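Local coordinates for protein fimbrin (Schizosaccharomyces pombe, PDB 1RT8) that binds actin filaments and cross-links them, associating with actin structures that underlie cell polarity and taking part in cytokinesis, mating and spore formation, at residues Leu154-Phe157 with Leu158-Pro161; Arg168-Asn171 with Tyr172-Ala176; Val124-Ile127 with Ile128-Gly131. All coordinates share one frame; numbering follows the deposited sequence.

In the fold
From the N terminus, contact 3 comes first, on helix 117-131 within the first calponin-homology range. Contact 1 follows on the short helix 154-157 and the turn that leads to helix 162-176. Contact 2 lies on that helix, in the second calponin-homology range. The three are local and stand in series, so none nests in or crosses another, and none closes a long loop. They still meet at their margins. Pro161 of contact 1 packs on Arg129 of contact 3. Phe157 and Leu160 of contact 1 pack on Arg168 of contact 2. The linking segment thus touches both helices, whereas contacts 2 and 3 come no nearer than about 13 Å between nearest atoms.

Contact 1 of 3, residues Leu154-Phe157 with Leu158-Pro161; sequences LDQF and LRLP
Phe157 and Leu160 touch at the two ends of a type I beta turn, which starts at the end of helix 154-157. Their side chains cross at about a right angle. Leu160 CD1 meets Phe157 CD1 at 3.6 Å, approaching the ring obliquely. With CG anti to the backbone N (chi1 -177°), the phenyl ring lies on the carbonyl side, where Leu160 CD1 can reach it. Leu154 and Leu158 make a second apolar pair one helical turn apart, with Leu154 CD1 4.1 Å from Leu158 CG. On the polar side, Asp155 and Arg159 form a salt bridge. The carboxylate and guanidinium planes are 75° apart, and the carboxylate lies over one guanidinium face. No N-H points at the oxygen, so the attraction is one of charge. Its fine geometry is doubtful, because Asp155 OD1 is modelled too close to the guanidinium. The Arg159 chain bends at chi3 (-63°), which brings the group back toward the helix. Outside the turn, Arg159 O accepts a hydrogen bond from His304, and Phe157 and Leu160 both pack on Ile165 and Arg168. This surface segment thus touches both helix 162-176 and a residue of the third calponin-homology range. The backbone changes its pattern here. Leu158 N still bonds Leu154 O at 3.0 Å, four residues back. Arg159 N reaches only three residues back, to Gln156 O, also at 3.0 Å. The turn is closed by Leu160 N, 3.1 Å from Phe157 O and above its carbonyl plane.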
loop_
_atom_site.group_PDB
_atom_site.type_symbol
_atom_site.label_atom_id
_atom_site.label_comp_id
_atom_site.label_asym_id
_atom_site.label_seq_id
_atom_site.Cartn_x
_atom_site.Cartn_y
_atom_site.Cartn_z
ATOM N N LEU A 154 3.548 -12.993 15.675
ATOM C CA LEU A 154 3.618 -13.341 14.259
ATOM C C LEU A 154 2.751 -12.401 13.427
ATOM O O LEU A 154 3.107 -12.041 12.304
ATOM C CB LEU A 154 3.159 -14.784 14.042
ATOM C CG LEU A 154 3.102 -15.275 12.591
ATOM C CD1 LEU A 154 4.462 -15.106 11.920
ATOM C CD2 LEU A 154 2.676 -16.732 12.576
ATOM N N ASP A 155 1.611 -12.008 13.985
ATOM C CA ASP A 155 0.691 -11.112 13.293
ATOM C C ASP A 155 1.348 -9.765 13.006
ATOM O O ASP A 155 1.051 -9.118 11.998
ATOM C CB ASP A 155 -0.582 -10.920 14.126
ATOM C CG ASP A 155 -1.582 -9.989 13.460
ATOM O OD1 ASP A 155 -1.535 -8.770 13.737
ATOM O OD2 ASP A 155 -2.405 -10.477 12.650
ATOM N N GLN A 156 2.247 -9.354 13.893
ATOM C CA GLN A 156 2.963 -8.094 13.737
ATOM C C GLN A 156 4.067 -8.286 12.704
ATOM O O GLN A 156 4.294 -7.433 11.846
ATOM C CB GLN A 156 3.576 -7.676 15.074
ATOM C CG GLN A 156 2.599 -7.726 16.235
ATOM C CD GLN A 156 3.262 -7.449 17.568
ATOM O OE1 GLN A 156 4.293 -8.038 17.898
ATOM N NE2 GLN A 156 2.666 -6.557 18.349
ATOM N N PHE A 157 4.748 -9.423 12.799
ATOM C CA PHE A 157 5.833 -9.752 11.887
ATOM C C PHE A 157 5.365 -9.703 10.431
ATOM O O PHE A 157 6.036 -9.127 9.574
ATOM C CB PHE A 157 6.369 -11.149 12.205
ATOM C CG PHE A 157 7.549 -11.548 11.368
ATOM C CD1 PHE A 157 8.784 -10.936 11.550
ATOM C CD2 PHE A 157 7.427 -12.527 10.385
ATOM C CE1 PHE A 157 9.881 -11.290 10.766
ATOM C CE2 PHE A 157 8.520 -12.888 9.595
ATOM C CZ PHE A 157 9.750 -12.267 9.787
ATOM N N LEU A 158 4.203 -10.296 10.163
ATOM C CA LEU A 158 3.652 -10.341 8.814
ATOM C C LEU A 158 3.139 -9.015 8.267
ATOM O O LEU A 158 2.662 -8.956 7.135
ATOM C CB LEU A 158 2.544 -11.399 8.730
ATOM C CG LEU A 158 3.017 -12.853 8.812
ATOM C CD1 LEU A 158 1.824 -13.789 8.686
ATOM C CD2 LEU A 158 4.036 -13.129 7.715
ATOM N N ARG A 159 3.230 -7.952 9.063
ATOM C CA ARG A 159 2.800 -6.636 8.605
ATOM C C ARG A 159 3.999 -5.720 8.417
ATOM O O ARG A 159 3.854 -4.547 8.084
ATOM C CB ARG A 159 1.791 -6.020 9.577
ATOM C CG ARG A 159 0.418 -6.646 9.430
ATOM C CD ARG A 159 -0.600 -6.037 10.358
ATOM N NE ARG A 159 -0.258 -6.243 11.759
ATOM C CZ ARG A 159 -1.120 -6.086 12.758
ATOM N NH1 ARG A 159 -2.371 -5.727 12.496
ATOM N NH2 ARG A 159 -0.732 -6.288 14.012
ATOM N N LEU A 160 5.189 -6.275 8.628
ATOM C CA LEU A 160 6.426 -5.531 8.466
ATOM C C LEU A 160 6.702 -5.383 6.976
ATOM O O LEU A 160 6.133 -6.105 6.158
ATOM C CB LEU A 160 7.583 -6.284 9.117
ATOM C CG LEU A 160 7.547 -6.467 10.630
ATOM C CD1 LEU A 160 8.708 -7.356 11.049
ATOM C CD2 LEU A 160 7.634 -5.109 11.307
ATOM N N PRO A 161 7.575 -4.436 6.600
ATOM C CA PRO A 161 7.856 -4.289 5.168
ATOM C C PRO A 161 8.686 -5.490 4.698
ATOM O O PRO A 161 9.300 -6.175 5.515
ATOM C CB PRO A 161 8.618 -2.970 5.100
ATOM C CG PRO A 161 9.335 -2.925 6.432
ATOM C CD PRO A 161 8.279 -3.415 7.396
#

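Contact 2 of 3, residues Arg168-Asn171 with Tyr172-Ala176; sequences RWFN and YHLKA
Trp169 and His173 share one acceptor, Pro263 O, which takes hydrogen bonds from Trp169 NE1 and His173 NE2. Their rings meet edge-to-face. The imidazole edge points at one face of the indole, with the centroids of the His173 ring and the Trp169 five-membered ring 4.7 Å apart and the planes at 83°. His173 CD2 lies over that face, 3.6 Å from Trp169 NE1 and displaced toward the rim. The His173 CG stands beside the backbone N (chi1 -72°), which lets the imidazole reach back one turn to the indole. A leucine in place of Trp169 would probably leave Pro263 O with one donor fewer and the imidazole edge without the ring face it packs against. Trp169 and His173 lie one turn apart on helix 162-176, within the second calponin-homology domain of the first actin-binding region. Phe170 and Leu174 form a second buried pair. Leu174 CD1 comes obliquely to Phe170 CE2 at 3.6 Å, while Leu174 CD2 sits at the ring edge. Helix 194-203 packs on both, through Leu199 and Tyr196 on Phe170 and Val198 on Leu174. Asn171 OD1 accepts hydrogen bonds from Val183 N and Thr182 OG1. Along the backbone, Tyr172 N bonds Arg168 O at 2.8 Å, and Lys175 N bonds Asn171 O at 2.9 Å.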
loop_
_atom_site.group_PDB
_atom_site.type_symbol
_atom_site.label_atom_id
_atom_site.label_comp_id
_atom_site.label_asym_id
_atom_site.label_seq_id
_atom_site.Cartn_x
_atom_site.Cartn_y
_atom_site.Cartn_z
ATOM N N ARG A 168 15.511 -11.287 8.361
ATOM C CA ARG A 168 15.477 -12.238 9.467
ATOM C C ARG A 168 15.560 -13.659 8.899
ATOM O O ARG A 168 16.252 -14.524 9.435
ATOM C CB ARG A 168 14.177 -12.082 10.268
ATOM C CG ARG A 168 13.949 -10.694 10.862
ATOM C CD ARG A 168 12.782 -10.714 11.883
ATOM N NE ARG A 168 12.530 -9.396 12.470
ATOM C CZ ARG A 168 11.523 -9.110 13.294
ATOM N NH1 ARG A 168 10.655 -10.047 13.644
ATOM N NH2 ARG A 168 11.383 -7.875 13.773
ATOM N N TRP A 169 14.845 -13.886 7.806
ATOM C CA TRP A 169 14.821 -15.188 7.141
ATOM C C TRP A 169 16.210 -15.556 6.617
ATOM O O TRP A 169 16.757 -16.609 6.945
ATOM C CB TRP A 169 13.834 -15.146 5.976
ATOM C CG TRP A 169 13.798 -16.393 5.149
ATOM C CD1 TRP A 169 13.204 -17.583 5.476
ATOM C CD2 TRP A 169 14.354 -16.569 3.838
ATOM N NE1 TRP A 169 13.352 -18.482 4.448
ATOM C CE2 TRP A 169 14.052 -17.888 3.430
ATOM C CE3 TRP A 169 15.078 -15.740 2.969
ATOM C CZ2 TRP A 169 14.449 -18.397 2.190
ATOM C CZ3 TRP A 169 15.475 -16.247 1.734
ATOM C CH2 TRP A 169 15.157 -17.565 1.358
ATOM N N PHE A 170 16.760 -14.677 5.786
ATOM C CA PHE A 170 18.080 -14.865 5.200
ATOM C C PHE A 170 19.064 -15.225 6.314
ATOM O O PHE A 170 19.773 -16.228 6.226
ATOM C CB PHE A 170 18.497 -13.561 4.492
ATOM C CG PHE A 170 19.633 -13.713 3.516
ATOM C CD1 PHE A 170 19.691 -12.905 2.383
ATOM C CD2 PHE A 170 20.647 -14.640 3.726
ATOM C CE1 PHE A 170 20.734 -13.017 1.474
ATOM C CE2 PHE A 170 21.700 -14.759 2.824
ATOM C CZ PHE A 170 21.744 -13.947 1.694
ATOM N N ASN A 171 19.083 -14.421 7.376
ATOM C CA ASN A 171 19.992 -14.665 8.490
ATOM C C ASN A 171 19.699 -15.945 9.260
ATOM O O ASN A 171 20.615 -16.594 9.760
ATOM C CB ASN A 171 20.002 -13.476 9.448
ATOM C CG ASN A 171 20.738 -12.289 8.877
ATOM O OD1 ASN A 171 21.867 -12.419 8.393
ATOM N ND2 ASN A 171 20.110 -11.121 8.928
ATOM N N TYR A 172 18.427 -16.306 9.366
ATOM C CA TYR A 172 18.062 -17.534 10.055
ATOM C C TYR A 172 18.827 -18.693 9.414
ATOM O O TYR A 172 19.314 -19.584 10.104
ATOM C CB TYR A 172 16.559 -17.783 9.934
ATOM C CG TYR A 172 16.140 -19.188 10.310
ATOM C CD1 TYR A 172 16.045 -19.580 11.648
ATOM C CD2 TYR A 172 15.840 -20.127 9.322
ATOM C CE1 TYR A 172 15.656 -20.879 11.992
ATOM C CE2 TYR A 172 15.454 -21.423 9.652
ATOM C CZ TYR A 172 15.361 -21.794 10.985
ATOM O OH TYR A 172 14.964 -23.075 11.300
ATOM N N HIS A 173 18.937 -18.668 8.088
ATOM C CA HIS A 173 19.643 -19.718 7.366
ATOM C C HIS A 173 21.167 -19.611 7.455
ATOM O O HIS A 173 21.845 -20.615 7.664
ATOM C CB HIS A 173 19.205 -19.730 5.904
ATOM C CG HIS A 173 17.820 -20.252 5.700
ATOM N ND1 HIS A 173 17.471 -21.556 5.978
ATOM C CD2 HIS A 173 16.689 -19.638 5.284
ATOM C CE1 HIS A 173 16.182 -21.721 5.742
ATOM N NE2 HIS A 173 15.684 -20.572 5.321
ATOM N N LEU A 174 21.713 -18.408 7.290
ATOM C CA LEU A 174 23.160 -18.246 7.381
ATOM C C LEU A 174 23.618 -18.720 8.754
ATOM O O LEU A 174 24.686 -19.319 8.893
ATOM C CB LEU A 174 23.560 -16.786 7.191
ATOM C CG LEU A 174 23.298 -16.211 5.800
ATOM C CD1 LEU A 174 23.789 -14.771 5.754
ATOM C CD2 LEU A 174 24.004 -17.061 4.743
ATOM N N LYS A 175 22.800 -18.461 9.770
ATOM C CA LYS A 175 23.150 -18.876 11.117
ATOM C C LYS A 175 23.118 -20.395 11.209
ATOM O O LYS A 175 23.969 -20.999 11.862
ATOM C CB LYS A 175 22.192 -18.278 12.146
ATOM C CG LYS A 175 22.558 -18.661 13.574
ATOM C CD LYS A 175 21.591 -18.077 14.587
ATOM C CE LYS A 175 21.953 -18.529 15.998
ATOM N NZ LYS A 175 21.055 -17.920 17.018
ATOM N N ALA A 176 22.143 -21.006 10.544
ATOM C CA ALA A 176 22.013 -22.458 10.552
ATOM C C ALA A 176 23.173 -23.081 9.794
ATOM O O ALA A 176 23.620 -24.181 10.121
ATOM C CB ALA A 176 20.702 -22.879 9.914
#

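Contact 3 of 3, residues Val124-Ile127 with Ile128-Gly131. With SO4 (sulfate ion), chain C.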
loop_
_atom_site.group_PDB
_atom_site.type_symbol
_atom_site.label_atom_id
_atom_site.label_comp_id
_atom_site.label_asym_id
_atom_site.label_seq_id
_atom_site.Cartn_x
_atom_site.Cartn_y
_atom_site.Cartn_z
ATOM N N VAL A 124 6.534 2.117 -10.698
ATOM C CA VAL A 124 6.576 0.720 -11.115
ATOM C C VAL A 124 7.250 -0.120 -10.037
ATOM O O VAL A 124 6.747 -1.183 -9.649
ATOM C CB VAL A 124 7.344 0.560 -12.457
ATOM C CG1 VAL A 124 7.837 -0.886 -12.627
ATOM C CG2 VAL A 124 6.416 0.917 -13.607
ATOM N N TRP A 125 8.386 0.363 -9.544
ATOM C CA TRP A 125 9.115 -0.352 -8.508
ATOM C C TRP A 125 8.281 -0.468 -7.231
ATOM O O TRP A 125 8.223 -1.546 -6.619
ATOM C CB TRP A 125 10.456 0.343 -8.214
ATOM C CG TRP A 125 11.099 -0.127 -6.945
ATOM C CD1 TRP A 125 11.415 0.633 -5.862
ATOM C CD2 TRP A 125 11.434 -1.481 -6.597
ATOM N NE1 TRP A 125 11.920 -0.157 -4.855
ATOM C CE2 TRP A 125 11.941 -1.460 -5.279
ATOM C CE3 TRP A 125 11.348 -2.706 -7.268
ATOM C CZ2 TRP A 125 12.360 -2.618 -4.619
ATOM C CZ3 TRP A 125 11.767 -3.862 -6.608
ATOM C CH2 TRP A 125 12.265 -3.805 -5.297
ATOM N N GLN A 126 7.615 0.615 -6.832
ATOM C CA GLN A 126 6.808 0.548 -5.618
ATOM C C GLN A 126 5.722 -0.513 -5.762
ATOM O O GLN A 126 5.459 -1.274 -4.821
ATOM C CB GLN A 126 6.169 1.906 -5.299
ATOM C CG GLN A 126 7.158 2.995 -4.862
ATOM C CD GLN A 126 7.938 2.625 -3.600
ATOM O OE1 GLN A 126 7.366 2.159 -2.608
ATOM N NE2 GLN A 126 9.251 2.842 -3.632
ATOM N N ILE A 127 5.094 -0.569 -6.938
ATOM C CA ILE A 127 4.046 -1.565 -7.179
ATOM C C ILE A 127 4.625 -2.987 -7.138
ATOM O O ILE A 127 4.056 -3.868 -6.485
ATOM C CB ILE A 127 3.328 -1.323 -8.534
ATOM C CG1 ILE A 127 2.622 0.040 -8.502
ATOM C CG2 ILE A 127 2.282 -2.407 -8.790
ATOM C CD1 ILE A 127 1.898 0.404 -9.790
ATOM N N ILE A 128 5.756 -3.200 -7.812
ATOM C CA ILE A 128 6.412 -4.510 -7.845
ATOM C C ILE A 128 6.841 -4.939 -6.450
ATOM O O ILE A 128 6.669 -6.100 -6.064
ATOM C CB ILE A 128 7.667 -4.509 -8.744
ATOM C CG1 ILE A 128 7.265 -4.415 -10.219
ATOM C CG2 ILE A 128 8.483 -5.787 -8.508
ATOM C CD1 ILE A 128 8.448 -4.369 -11.161
ATOM N N ARG A 129 7.413 -3.998 -5.701
ATOM C CA ARG A 129 7.868 -4.262 -4.341
ATOM C C ARG A 129 6.712 -4.655 -3.436
ATOM O O ARG A 129 6.836 -5.578 -2.640
ATOM C CB ARG A 129 8.581 -3.028 -3.780
ATOM C CG ARG A 129 8.892 -3.083 -2.287
ATOM C CD ARG A 129 9.776 -1.906 -1.879
ATOM N NE ARG A 129 10.051 -1.868 -0.447
ATOM C CZ ARG A 129 9.149 -1.566 0.479
ATOM N NH1 ARG A 129 7.902 -1.272 0.126
ATOM N NH2 ARG A 129 9.491 -1.546 1.761
ATOM N N ARG A 130 5.585 -3.957 -3.560
ATOM C CA ARG A 130 4.420 -4.253 -2.744
ATOM C C ARG A 130 3.894 -5.672 -2.984
ATOM O O ARG A 130 3.331 -6.287 -2.083
ATOM C CB ARG A 130 3.306 -3.233 -3.022
ATOM C CG ARG A 130 1.952 -3.555 -2.362
ATOM C CD ARG A 130 2.062 -3.620 -0.844
ATOM N NE ARG A 130 0.799 -4.005 -0.210
ATOM C CZ ARG A 130 0.253 -5.220 -0.287
ATOM N NH1 ARG A 130 0.852 -6.191 -0.969
ATOM N NH2 ARG A 130 -0.906 -5.462 0.313
ATOM N N GLY A 131 4.097 -6.195 -4.188
ATOM C CA GLY A 131 3.609 -7.529 -4.499
ATOM C C GLY A 131 4.549 -8.692 -4.221
ATOM O O GLY A 131 4.109 -9.839 -4.153
HETATM S S SO4 C . 7.059 0.486 4.041
HETATM O O1 SO4 C . 7.491 0.568 2.481
HETATM O O2 SO4 C . 6.509 -0.847 4.196
HETATM O O3 SO4 C . 8.093 0.710 4.807
HETATM O O4 SO4 C . 5.996 1.453 4.129
#
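The indole of Trp125 carries the Arg129 side chain over one face. Arg129 CB stands 3.9 Å from the centroid of the six-membered ring, only 12° off its normal, which makes a CH-pi contact. Farther along, Arg129 CD passes Trp125 CZ2 at 3.8 Å. The guanidinium plane is turned 67° from the indole, so the two are not stacked. A sulfate, probably from the crystallisation liquor, sits by the guanidinium, with O2 at its edge and in plane. Its O1 comes in obliquely and takes two weak hydrogen bonds, from Arg129 NH1 and Arg129 NH2, each 3.0 Å long. The arginine reaches this far because its chain is extended from CG to NE, with CG opposite the backbone N (chi1 170°). The same NH2 also makes a salt bridge to Glu163. These residues lie on helix 117-131 of the first calponin-homology domain. Because Glu163 belongs to the second, Arg129 ties the two domains of the first actin-binding region together, and Lys249, also from the second, makes a cation-pi contact with Trp125. A neighbouring flank of the helix is apolar. Val124 and Ile128 lie side by side, pointing the same way, with Val124 CG1 3.8 Å from Ile128 CD1. Phe17 of helix 11-25 packs on both. Arg129 N gives Trp125 O a short backbone bond of 2.7 Å.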